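PDB 3O8O: ATP-dependent 6-phosphofructokinase subunit beta from Saccharomyces cerevisiae, which catalyses the ATP-dependent, magnesium-requiring phosphorylation of D-fructose 6-phosphate to fructose 1,6-bisphosphate, the first committing step of glycolysis. Local coordinates for residues S153-M158 against M197-G202; A163-Y168 against A297-L302; I103-D108 against C148-S153; P16-N21 against G69-G74. All coordinates share one frame; numbering follows the deposited sequence.

Contact 1: S153-M158 against M197-G202. With F6P (6-O-phosphono-beta-D-fructofuranose), chain K.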
loop_
_atom_site.group_PDB
_atom_site.type_symbol
_atom_site.label_atom_id
_atom_site.label_comp_id
_atom_site.label_asym_id
_atom_site.label_seq_id
_atom_site.Cartn_x
_atom_site.Cartn_y
_atom_site.Cartn_z
ATOM N N SER B 153 14.519 -33.900 31.950
ATOM C CA SER B 153 15.452 -34.930 31.526
ATOM C C SER B 153 15.290 -35.205 30.042
ATOM O O SER B 153 14.169 -35.216 29.537
ATOM C CB SER B 153 15.192 -36.204 32.318
ATOM O OG SER B 153 16.110 -37.203 31.940
ATOM N N ILE B 154 16.397 -35.423 29.340
ATOM C CA ILE B 154 16.289 -35.708 27.913
ATOM C C ILE B 154 15.821 -37.133 27.616
ATOM O O ILE B 154 15.395 -37.415 26.488
ATOM C CB ILE B 154 17.627 -35.501 27.142
ATOM C CG1 ILE B 154 18.736 -36.356 27.736
ATOM C CG2 ILE B 154 18.023 -34.059 27.163
ATOM C CD1 ILE B 154 20.004 -36.334 26.900
ATOM N N ASP B 155 15.887 -38.008 28.631
ATOM C CA ASP B 155 15.518 -39.430 28.519
ATOM C C ASP B 155 14.040 -39.798 28.368
ATOM O O ASP B 155 13.726 -40.825 27.776
ATOM C CB ASP B 155 16.085 -40.196 29.706
ATOM C CG ASP B 155 17.579 -39.944 29.909
ATOM O OD1 ASP B 155 18.320 -39.782 28.908
ATOM O OD2 ASP B 155 18.014 -39.930 31.082
ATOM N N ASN B 156 13.144 -38.959 28.890
ATOM C CA ASN B 156 11.698 -39.197 28.819
ATOM C C ASN B 156 11.407 -40.577 29.382
ATOM O O ASN B 156 10.797 -41.409 28.718
ATOM C CB ASN B 156 11.191 -39.101 27.364
ATOM C CG ASN B 156 9.687 -38.811 27.280
ATOM O OD1 ASN B 156 9.165 -38.004 28.045
ATOM N ND2 ASN B 156 8.997 -39.452 26.341
ATOM N N ASP B 157 11.854 -40.826 30.608
ATOM C CA ASP B 157 11.631 -42.126 31.220
ATOM C C ASP B 157 10.977 -42.076 32.604
ATOM O O ASP B 157 11.164 -42.984 33.410
ATOM C CB ASP B 157 12.944 -42.904 31.303
ATOM C CG ASP B 157 13.908 -42.306 32.288
ATOM O OD1 ASP B 157 13.499 -41.446 33.092
ATOM O OD2 ASP B 157 15.084 -42.705 32.268
ATOM N N MET B 158 10.227 -41.016 32.884
ATOM C CA MET B 158 9.528 -40.899 34.163
ATOM C C MET B 158 8.091 -41.252 33.781
ATOM O O MET B 158 7.410 -40.516 33.058
ATOM C CB MET B 158 9.653 -39.479 34.708
ATOM N N MET B 197 21.699 -41.481 23.353
ATOM C CA MET B 197 21.490 -41.471 24.796
ATOM C C MET B 197 20.123 -41.980 25.194
ATOM O O MET B 197 19.378 -42.500 24.363
ATOM C CB MET B 197 21.664 -40.063 25.367
ATOM C CG MET B 197 23.065 -39.517 25.274
ATOM S SD MET B 197 23.254 -38.175 26.416
ATOM C CE MET B 197 25.026 -38.070 26.589
ATOM N N GLY B 198 19.800 -41.817 26.474
ATOM C CA GLY B 198 18.512 -42.254 26.970
ATOM C C GLY B 198 18.615 -43.120 28.208
ATOM O O GLY B 198 17.602 -43.552 28.768
ATOM N N ARG B 199 19.841 -43.382 28.647
ATOM C CA ARG B 199 20.042 -44.207 29.830
ATOM C C ARG B 199 19.398 -45.577 29.601
ATOM O O ARG B 199 19.860 -46.363 28.769
ATOM C CB ARG B 199 19.405 -43.526 31.035
ATOM C CG ARG B 199 19.749 -44.143 32.358
ATOM C CD ARG B 199 19.147 -43.320 33.499
ATOM N NE ARG B 199 19.716 -41.977 33.626
ATOM C CZ ARG B 199 20.886 -41.714 34.208
ATOM N NH1 ARG B 199 21.608 -42.699 34.719
ATOM N NH2 ARG B 199 21.355 -40.471 34.284
ATOM N N ASN B 200 18.314 -45.856 30.316
ATOM C CA ASN B 200 17.652 -47.151 30.177
ATOM C C ASN B 200 16.352 -47.078 29.414
ATOM O O ASN B 200 15.620 -48.064 29.329
ATOM C CB ASN B 200 17.396 -47.773 31.555
ATOM C CG ASN B 200 18.693 -48.053 32.329
ATOM O OD1 ASN B 200 19.591 -48.749 31.836
ATOM N ND2 ASN B 200 18.791 -47.515 33.544
ATOM N N CYS B 201 16.060 -45.903 28.869
ATOM C CA CYS B 201 14.842 -45.706 28.099
ATOM C C CYS B 201 15.195 -45.701 26.635
ATOM O O CYS B 201 16.318 -45.384 26.264
ATOM C CB CYS B 201 14.189 -44.392 28.465
ATOM S SG CYS B 201 12.577 -44.230 27.714
ATOM N N GLY B 202 14.244 -46.063 25.797
ATOM C CA GLY B 202 14.524 -46.102 24.376
ATOM C C GLY B 202 13.652 -45.145 23.592
ATOM O O GLY B 202 13.567 -45.224 22.360
HETATM O O1 F6P K . 20.457 -37.793 32.803
HETATM C C1 F6P K . 20.453 -38.938 31.951
HETATM C C2 F6P K . 21.627 -38.851 30.974
HETATM O O2 F6P K . 21.540 -37.697 30.149
HETATM C C3 F6P K . 21.701 -40.072 30.059
HETATM O O3 F6P K . 20.947 -39.895 28.855
HETATM C C4 F6P K . 23.244 -40.214 29.878
HETATM O O4 F6P K . 23.633 -41.544 29.519
HETATM C C5 F6P K . 23.762 -39.753 31.275
HETATM O O5 F6P K . 22.835 -38.745 31.677
HETATM C C6 F6P K . 25.092 -39.037 31.223
HETATM O O6 F6P K . 25.387 -38.690 32.578
HETATM P P F6P K . 26.746 -37.833 32.639
HETATM O O1P F6P K . 26.529 -36.563 31.903
HETATM O O2P F6P K . 27.081 -37.481 34.174
HETATM O O3P F6P K . 27.975 -38.641 31.945
#
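Asp-155 and Gly-198 meet at the sugar, illustrating how two loops can build a substrate site by sharing one hydroxyl. The O3 hydroxyl of fructose 6-phosphate donates to Asp-155 OD1 at 2.6 Å, while Gly-198 N donates back to O3 at 3.3 Å. With CG beside its own backbone N (chi1 -52°), the Asp-155 carboxylate is directed over the Gly-198 backbone and into the pocket. Arg-199 comes to the other oxygen, OD2, its guanidinium edge turned to it, in a salt bridge that is long (3.7 Å from NE to OD2) and, since OD2 is crowded by the sugar in the model, not certain; sugar O1 lies in the guanidinium plane at the edge, 3.2 Å from NH2. Ile-154 and Met-197 reach across one another at a slant, CD1 to SD 3.8 Å, beside the sugar. Farther back, Asp-157 CB rests on Cys-201 CB, at the end of the type II' turn that begins at Gly-198, where the backbone angles call for glycine. Replacing Asp-155 by an alanine would probably leave the sugar O3 without its carboxylate acceptor and open a gap over Gly-198. Glu-254 and His-288 add bonds to the ligand, as does a neighbouring subunit. The chemistry thus implies a carboxylate anchored on O3 near the C1 end that receives the phosphate, consistent with the predicted role of Asp-155 as proton acceptor.

Contact 2: A163-Y168 against A297-L302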
loop_
_atom_site.group_PDB
_atom_site.type_symbol
_atom_site.label_atom_id
_atom_site.label_comp_id
_atom_site.label_asym_id
_atom_site.label_seq_id
_atom_site.Cartn_x
_atom_site.Cartn_y
_atom_site.Cartn_z
ATOM N N ALA B 163 6.003 -36.366 28.558
ATOM C CA ALA B 163 7.227 -35.727 28.096
ATOM C C ALA B 163 8.022 -35.056 29.195
ATOM O O ALA B 163 7.505 -34.210 29.901
ATOM C CB ALA B 163 6.891 -34.709 27.024
ATOM N N THR B 164 9.279 -35.441 29.356
ATOM C CA THR B 164 10.098 -34.786 30.362
ATOM C C THR B 164 10.640 -33.540 29.687
ATOM O O THR B 164 10.856 -33.520 28.472
ATOM C CB THR B 164 11.285 -35.660 30.820
ATOM O OG1 THR B 164 11.926 -36.250 29.683
ATOM C CG2 THR B 164 10.800 -36.745 31.775
ATOM N N ILE B 165 10.849 -32.486 30.456
ATOM C CA ILE B 165 11.364 -31.269 29.860
ATOM C C ILE B 165 12.727 -31.615 29.276
ATOM O O ILE B 165 13.567 -32.174 29.969
ATOM C CB ILE B 165 11.533 -30.140 30.913
ATOM C CG1 ILE B 165 10.180 -29.789 31.528
ATOM C CG2 ILE B 165 12.120 -28.902 30.263
ATOM C CD1 ILE B 165 10.269 -28.773 32.648
ATOM N N GLY B 166 12.937 -31.303 28.003
ATOM C CA GLY B 166 14.224 -31.579 27.379
ATOM C C GLY B 166 14.239 -32.777 26.446
ATOM O O GLY B 166 15.126 -32.908 25.596
ATOM N N ALA B 167 13.253 -33.654 26.599
ATOM C CA ALA B 167 13.172 -34.845 25.771
ATOM C C ALA B 167 13.182 -34.507 24.287
ATOM O O ALA B 167 14.105 -34.881 23.560
ATOM C CB ALA B 167 11.930 -35.615 26.117
ATOM N N TYR B 168 12.154 -33.803 23.835
ATOM C CA TYR B 168 12.081 -33.437 22.429
ATOM C C TYR B 168 13.259 -32.610 21.921
ATOM O O TYR B 168 13.589 -32.665 20.737
ATOM C CB TYR B 168 10.781 -32.717 22.155
ATOM C CG TYR B 168 9.626 -33.668 22.115
ATOM C CD1 TYR B 168 8.703 -33.736 23.161
ATOM C CD2 TYR B 168 9.443 -34.491 21.014
ATOM C CE1 TYR B 168 7.620 -34.600 23.096
ATOM C CE2 TYR B 168 8.376 -35.352 20.931
ATOM C CZ TYR B 168 7.457 -35.410 21.969
ATOM O OH TYR B 168 6.371 -36.273 21.866
ATOM N N ALA B 297 10.964 -25.227 20.766
ATOM C CA ALA B 297 9.731 -24.531 21.133
ATOM C C ALA B 297 8.862 -25.351 22.065
ATOM O O ALA B 297 8.349 -24.825 23.055
ATOM C CB ALA B 297 8.929 -24.109 19.863
ATOM N N TYR B 298 8.692 -26.634 21.764
ATOM C CA TYR B 298 7.862 -27.458 22.621
ATOM C C TYR B 298 8.406 -27.432 24.052
ATOM O O TYR B 298 7.658 -27.201 25.001
ATOM C CB TYR B 298 7.810 -28.892 22.101
ATOM C CG TYR B 298 6.897 -29.790 22.905
ATOM C CD1 TYR B 298 5.519 -29.761 22.707
ATOM C CD2 TYR B 298 7.407 -30.636 23.905
ATOM C CE1 TYR B 298 4.656 -30.549 23.484
ATOM C CE2 TYR B 298 6.544 -31.432 24.698
ATOM C CZ TYR B 298 5.165 -31.376 24.479
ATOM O OH TYR B 298 4.275 -32.092 25.251
ATOM N N ASP B 299 9.706 -27.646 24.219
ATOM C CA ASP B 299 10.259 -27.638 25.562
ATOM C C ASP B 299 10.100 -26.296 26.237
ATOM O O ASP B 299 9.658 -26.234 27.378
ATOM C CB ASP B 299 11.727 -28.066 25.579
ATOM C CG ASP B 299 11.886 -29.576 25.561
ATOM O OD1 ASP B 299 11.070 -30.290 26.184
ATOM O OD2 ASP B 299 12.839 -30.052 24.925
ATOM N N ARG B 300 10.445 -25.213 25.556
ATOM C CA ARG B 300 10.271 -23.917 26.186
ATOM C C ARG B 300 8.834 -23.793 26.692
ATOM O O ARG B 300 8.612 -23.561 27.881
ATOM C CB ARG B 300 10.553 -22.787 25.204
ATOM C CG ARG B 300 11.967 -22.719 24.746
ATOM C CD ARG B 300 12.213 -21.460 23.954
ATOM N NE ARG B 300 13.416 -21.604 23.141
ATOM C CZ ARG B 300 14.034 -20.608 22.518
ATOM N NH1 ARG B 300 13.577 -19.365 22.603
ATOM N NH2 ARG B 300 15.116 -20.864 21.812
ATOM N N ILE B 301 7.866 -23.969 25.795
ATOM C CA ILE B 301 6.457 -23.854 26.147
ATOM C C ILE B 301 6.028 -24.813 27.251
ATOM O O ILE B 301 5.222 -24.470 28.122
ATOM C CB ILE B 301 5.574 -24.065 24.912
ATOM C CG1 ILE B 301 5.981 -23.054 23.836
ATOM C CG2 ILE B 301 4.098 -23.872 25.281
ATOM C CD1 ILE B 301 5.324 -23.265 22.471
ATOM N N LEU B 302 6.573 -26.018 27.222
ATOM C CA LEU B 302 6.221 -26.993 28.241
ATOM C C LEU B 302 6.773 -26.549 29.584
ATOM O O LEU B 302 6.054 -26.450 30.565
ATOM C CB LEU B 302 6.787 -28.376 27.896
ATOM C CG LEU B 302 6.616 -29.423 29.003
ATOM C CD1 LEU B 302 5.137 -29.606 29.331
ATOM C CD2 LEU B 302 7.220 -30.715 28.555
#
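Ile-165, in the type II turn from Thr-164 to Ala-167, faces Asp-299 in the first turn of helix 297-316, their CA atoms 5.7 Å apart. The turn presents an amide and the helix answers with a carboxylate: Gly-166 N donates to Asp-299 OD1 at 2.8 Å, nearly straight at 167°, though it approaches from well above the carboxylate plane. The other oxygen, OD2, is bonded to Ser-169 OG, so one aspartate ties together the start of helix 167-187. An asparagine in place of Asp-299 would probably forfeit the negative charge and one of these two acceptors, leaving either the Gly-166 amide or the Ser-169 hydroxyl without its mate. Beside this polar link the rings of Tyr-168 and Tyr-298 meet obliquely, centroids 5.0 Å apart and planes at 74°, with CD1 of the former against CD2 of the latter. Tyr-298 extends away from its backbone N (chi1 -177°), which carries its ring edge to Ala-163 CB. One turn on, Leu-302 CD2 touches both Ala-163 and Ile-165. Trp-203 packs edge-to-face with Tyr-168, and Asn-331 binds Tyr-298 OH. Ile-165 also leans on strand 146-151, while Ala-297 and Ile-301 turn to helix 537-558 of the C-terminal half, with helix 574-583 also against Ile-301.

Contact 3: I103-D108 against C148-S153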
loop_
_atom_site.group_PDB
_atom_site.type_symbol
_atom_site.label_atom_id
_atom_site.label_comp_id
_atom_site.label_asym_id
_atom_site.label_seq_id
_atom_site.Cartn_x
_atom_site.Cartn_y
_atom_site.Cartn_z
ATOM N N ILE B 103 11.092 -25.523 45.105
ATOM C CA ILE B 103 10.751 -26.177 43.835
ATOM C C ILE B 103 12.033 -26.664 43.179
ATOM O O ILE B 103 12.951 -25.881 42.933
ATOM C CB ILE B 103 10.049 -25.224 42.828
ATOM C CG1 ILE B 103 8.600 -25.008 43.226
ATOM C CG2 ILE B 103 10.041 -25.827 41.464
ATOM C CD1 ILE B 103 7.853 -24.086 42.297
ATOM N N VAL B 104 12.111 -27.957 42.901
ATOM C CA VAL B 104 13.308 -28.451 42.252
ATOM C C VAL B 104 12.955 -29.128 40.939
ATOM O O VAL B 104 11.972 -29.886 40.833
ATOM C CB VAL B 104 14.123 -29.403 43.166
ATOM C CG1 VAL B 104 13.453 -29.518 44.511
ATOM C CG2 VAL B 104 14.299 -30.759 42.513
ATOM N N CYS B 105 13.770 -28.809 39.937
ATOM C CA CYS B 105 13.613 -29.319 38.592
ATOM C C CYS B 105 14.798 -30.215 38.279
ATOM O O CYS B 105 15.956 -29.813 38.457
ATOM C CB CYS B 105 13.565 -28.150 37.605
ATOM S SG CYS B 105 13.631 -28.613 35.871
ATOM N N GLY B 106 14.508 -31.430 37.819
ATOM C CA GLY B 106 15.574 -32.361 37.499
ATOM C C GLY B 106 15.078 -33.782 37.374
ATOM O O GLY B 106 13.888 -33.999 37.133
ATOM N N GLY B 107 15.993 -34.741 37.531
ATOM C CA GLY B 107 15.649 -36.155 37.436
ATOM C C GLY B 107 14.929 -36.668 38.673
ATOM O O GLY B 107 14.985 -36.030 39.740
ATOM N N ASP B 108 14.260 -37.817 38.540
ATOM C CA ASP B 108 13.509 -38.400 39.661
ATOM C C ASP B 108 14.396 -38.573 40.904
ATOM O O ASP B 108 13.959 -38.330 42.035
ATOM C CB ASP B 108 12.874 -39.743 39.250
ATOM C CG ASP B 108 13.827 -40.910 39.380
ATOM O OD1 ASP B 108 14.085 -41.341 40.525
ATOM O OD2 ASP B 108 14.319 -41.392 38.340
ATOM N N CYS B 148 7.685 -28.977 45.414
ATOM C CA CYS B 148 7.020 -29.413 44.200
ATOM C C CYS B 148 8.084 -29.809 43.218
ATOM O O CYS B 148 9.160 -29.208 43.151
ATOM C CB CYS B 148 6.150 -28.341 43.575
ATOM S SG CYS B 148 5.178 -29.046 42.223
ATOM N N GLY B 149 7.776 -30.831 42.445
ATOM C CA GLY B 149 8.756 -31.318 41.515
ATOM C C GLY B 149 8.415 -30.969 40.095
ATOM O O GLY B 149 7.234 -30.838 39.717
ATOM N N THR B 150 9.477 -30.808 39.316
ATOM C CA THR B 150 9.392 -30.478 37.903
ATOM C C THR B 150 10.458 -31.397 37.315
ATOM O O THR B 150 11.653 -31.255 37.616
ATOM C CB THR B 150 9.712 -28.955 37.673
ATOM O OG1 THR B 150 8.500 -28.234 37.389
ATOM C CG2 THR B 150 10.673 -28.769 36.545
ATOM N N VAL B 151 10.019 -32.367 36.511
ATOM C CA VAL B 151 10.949 -33.331 35.928
ATOM C C VAL B 151 11.551 -32.902 34.602
ATOM O O VAL B 151 10.868 -32.763 33.586
ATOM C CB VAL B 151 10.298 -34.767 35.800
ATOM C CG1 VAL B 151 8.896 -34.661 35.257
ATOM C CG2 VAL B 151 11.139 -35.666 34.913
ATOM N N GLY B 152 12.857 -32.680 34.645
ATOM C CA GLY B 152 13.583 -32.284 33.464
ATOM C C GLY B 152 14.609 -33.348 33.151
ATOM O O GLY B 152 15.469 -33.670 33.969
ATOM N N SER B 153 14.519 -33.900 31.950
ATOM C CA SER B 153 15.452 -34.930 31.526
ATOM C C SER B 153 15.290 -35.205 30.042
ATOM O O SER B 153 14.169 -35.216 29.537
ATOM C CB SER B 153 15.192 -36.204 32.318
ATOM O OG SER B 153 16.110 -37.203 31.940
#
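Strands 103-106 and 148-151 are neighbours in the parallel core of the sheet of the N-terminal phosphofructokinase domain, a Rossmann-like alpha/beta fold whose sites gather at the C-terminal ends of its strands. Val-104 and Gly-106 of the first strand do the pairing, each using both its N-H and its carbonyl. Val-104 N binds Cys-148 O and Val-104 O accepts from Thr-150 N at 3.1 Å; two residues on, Gly-106 N binds Thr-150 O at 2.9 Å. The segments run at 19° to each other, a modest twist. Ile-103, Cys-105, Cys-148 and Thr-150 point to one face, which helices 18-32 and 297-316 cover. There the side chains of Thr-150 and Cys-105 are neighbours, and Ile-103 CG1 rests 4.2 Å from Cys-148 CB. Val-104 points to the other face, beside Gly-149, which brings no side chain. Beyond the strands the two segments part: Gly-107, before helix 108-129, and Asp-108 belong to the predicted ATP site, with Asp-108 also a predicted magnesium ligand, whereas Ser-153 is among the fructose 6-phosphate-binding residues. Where they begin to separate, Gly-152 N still donates to Gly-106 O at 3.0 Å.

Contact 4: P16-N21 against G69-G74; sequences PGMNSN and GGTNIG
The carboxamide of Asn-19 lies between two parts of the loop 69-74: the carbonyl oxygen of Gly-70 sits over one face, 3.2 Å from Asn-19 CG, while the Asn-72 side chain crosses at about a right angle on the side of the other face, the amide planes 41° apart. At the edges, Asn-72 N donates to Asn-19 OD1 at 2.8 Å, in the carbonyl plane and on a lone pair. Asn-19 ND2 reaches Gly-69 O at 2.9 Å in a weak bond, bent to 117°, and its stronger partner is the carbonyl of Glu-68. The group is read by the backbone both as acceptor and as donor, which fixes its rotation. Its CG sits beside the backbone N (chi1 -78°), directing the amide toward the loop. Next to it, Met-18 crosses Thr-71 at a slant, SD 3.4 Å from OG1, and that hydroxyl is bonded to Thr-10 OG1 on strand 5-11. Thr-71 N binds a side chain of a neighbouring subunit, placing the loop at an interface. With Gly-17 as N-cap, this is the strand-loop-helix start of a Rossmann-like phosphofructokinase domain, where the loop from strand 5-11 into helix 18-32 carries Gly-13, a predicted ATP-binding residue.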
loop_
_atom_site.group_PDB
_atom_site.type_symbol
_atom_site.label_atom_id
_atom_site.label_comp_id
_atom_site.label_asym_id
_atom_site.label_seq_id
_atom_site.Cartn_x
_atom_site.Cartn_y
_atom_site.Cartn_z
ATOM N N PRO B 16 17.791 -29.272 28.203
ATOM C CA PRO B 16 17.343 -28.065 27.531
ATOM C C PRO B 16 15.940 -27.727 27.983
ATOM O O PRO B 16 15.037 -28.563 27.888
ATOM C CB PRO B 16 17.392 -28.464 26.069
ATOM C CG PRO B 16 18.508 -29.402 26.033
ATOM C CD PRO B 16 18.203 -30.273 27.221
ATOM N N GLY B 17 15.763 -26.513 28.490
ATOM C CA GLY B 17 14.448 -26.102 28.930
ATOM C C GLY B 17 14.379 -25.807 30.406
ATOM O O GLY B 17 13.373 -25.301 30.888
ATOM N N MET B 18 15.435 -26.125 31.144
ATOM C CA MET B 18 15.421 -25.847 32.570
ATOM C C MET B 18 15.354 -24.343 32.785
ATOM O O MET B 18 14.647 -23.871 33.682
ATOM C CB MET B 18 16.659 -26.425 33.250
ATOM C CG MET B 18 16.729 -27.931 33.153
ATOM S SD MET B 18 17.983 -28.699 34.199
ATOM C CE MET B 18 16.979 -29.821 35.079
ATOM N N ASN B 19 16.078 -23.592 31.951
ATOM C CA ASN B 19 16.089 -22.136 32.046
ATOM C C ASN B 19 14.695 -21.565 31.828
ATOM O O ASN B 19 14.305 -20.613 32.498
ATOM C CB ASN B 19 17.034 -21.535 31.022
ATOM C CG ASN B 19 18.481 -21.632 31.433
ATOM O OD1 ASN B 19 18.807 -21.441 32.596
ATOM N ND2 ASN B 19 19.363 -21.901 30.473
ATOM N N SER B 20 13.947 -22.130 30.887
ATOM C CA SER B 20 12.597 -21.656 30.667
ATOM C C SER B 20 11.817 -21.968 31.923
ATOM O O SER B 20 10.943 -21.186 32.319
ATOM C CB SER B 20 11.948 -22.349 29.476
ATOM O OG SER B 20 12.641 -22.024 28.293
ATOM N N ASN B 21 12.140 -23.099 32.559
ATOM C CA ASN B 21 11.460 -23.512 33.793
ATOM C C ASN B 21 11.793 -22.519 34.913
ATOM O O ASN B 21 10.913 -21.923 35.545
ATOM C CB ASN B 21 11.874 -24.940 34.200
ATOM C CG ASN B 21 10.872 -25.587 35.153
ATOM O OD1 ASN B 21 9.681 -25.684 34.836
ATOM N ND2 ASN B 21 11.343 -26.028 36.318
ATOM N N GLY B 69 20.686 -22.432 26.754
ATOM C CA GLY B 69 20.834 -23.822 27.139
ATOM C C GLY B 69 21.263 -24.074 28.577
ATOM O O GLY B 69 21.647 -23.159 29.297
ATOM N N GLY B 70 21.193 -25.338 28.986
ATOM C CA GLY B 70 21.570 -25.729 30.334
ATOM C C GLY B 70 20.799 -25.029 31.436
ATOM O O GLY B 70 19.670 -24.572 31.245
ATOM N N THR B 71 21.419 -24.972 32.608
ATOM C CA THR B 71 20.850 -24.310 33.769
ATOM C C THR B 71 21.717 -23.122 34.074
ATOM O O THR B 71 22.912 -23.288 34.359
ATOM C CB THR B 71 20.941 -25.123 35.052
ATOM O OG1 THR B 71 20.337 -26.397 34.870
ATOM C CG2 THR B 71 20.229 -24.394 36.162
ATOM N N ASN B 72 21.137 -21.927 34.051
ATOM C CA ASN B 72 21.932 -20.768 34.388
ATOM C C ASN B 72 22.258 -20.770 35.890
ATOM O O ASN B 72 23.264 -20.192 36.315
ATOM C CB ASN B 72 21.222 -19.490 33.960
ATOM C CG ASN B 72 21.224 -19.314 32.459
ATOM O OD1 ASN B 72 21.989 -19.965 31.754
ATOM N ND2 ASN B 72 20.375 -18.427 31.962
ATOM N N ILE B 73 21.438 -21.445 36.693
ATOM C CA ILE B 73 21.718 -21.505 38.126
ATOM C C ILE B 73 22.585 -22.735 38.473
ATOM O O ILE B 73 22.921 -22.974 39.638
ATOM C CB ILE B 73 20.402 -21.485 38.959
ATOM C CG1 ILE B 73 19.623 -22.820 38.812
ATOM C CG2 ILE B 73 19.576 -20.297 38.509
ATOM C CD1 ILE B 73 18.233 -22.820 39.433
ATOM N N GLY B 74 22.953 -23.499 37.444
ATOM C CA GLY B 74 23.799 -24.672 37.631
ATOM C C GLY B 74 23.212 -25.895 38.329
ATOM O O GLY B 74 22.062 -25.895 38.796
#

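All four contacts belong to the N-terminal catalytic domain, their centres 12 to 18 Å apart. Along the chain contact 4 closes first, contact 3 follows, and contacts 1 and 2 interleave. Contacts 3 and 1 share Ser-153, where strand 146-151 runs into the loop of contact 1; Ser-153 is also bonded to Thr-164 and Ile-165 of contact 2, while Cys-105 and Gly-106 touch Met-18 of contact 4. Pro-16 of contact 4 packs on Ile-154 of contact 1, and Ser-20 meets Arg-300 of contact 2. The principle illustrated is that sheet, helix starts and loops together set the sugar-binding loops beside the predicted nucleotide site.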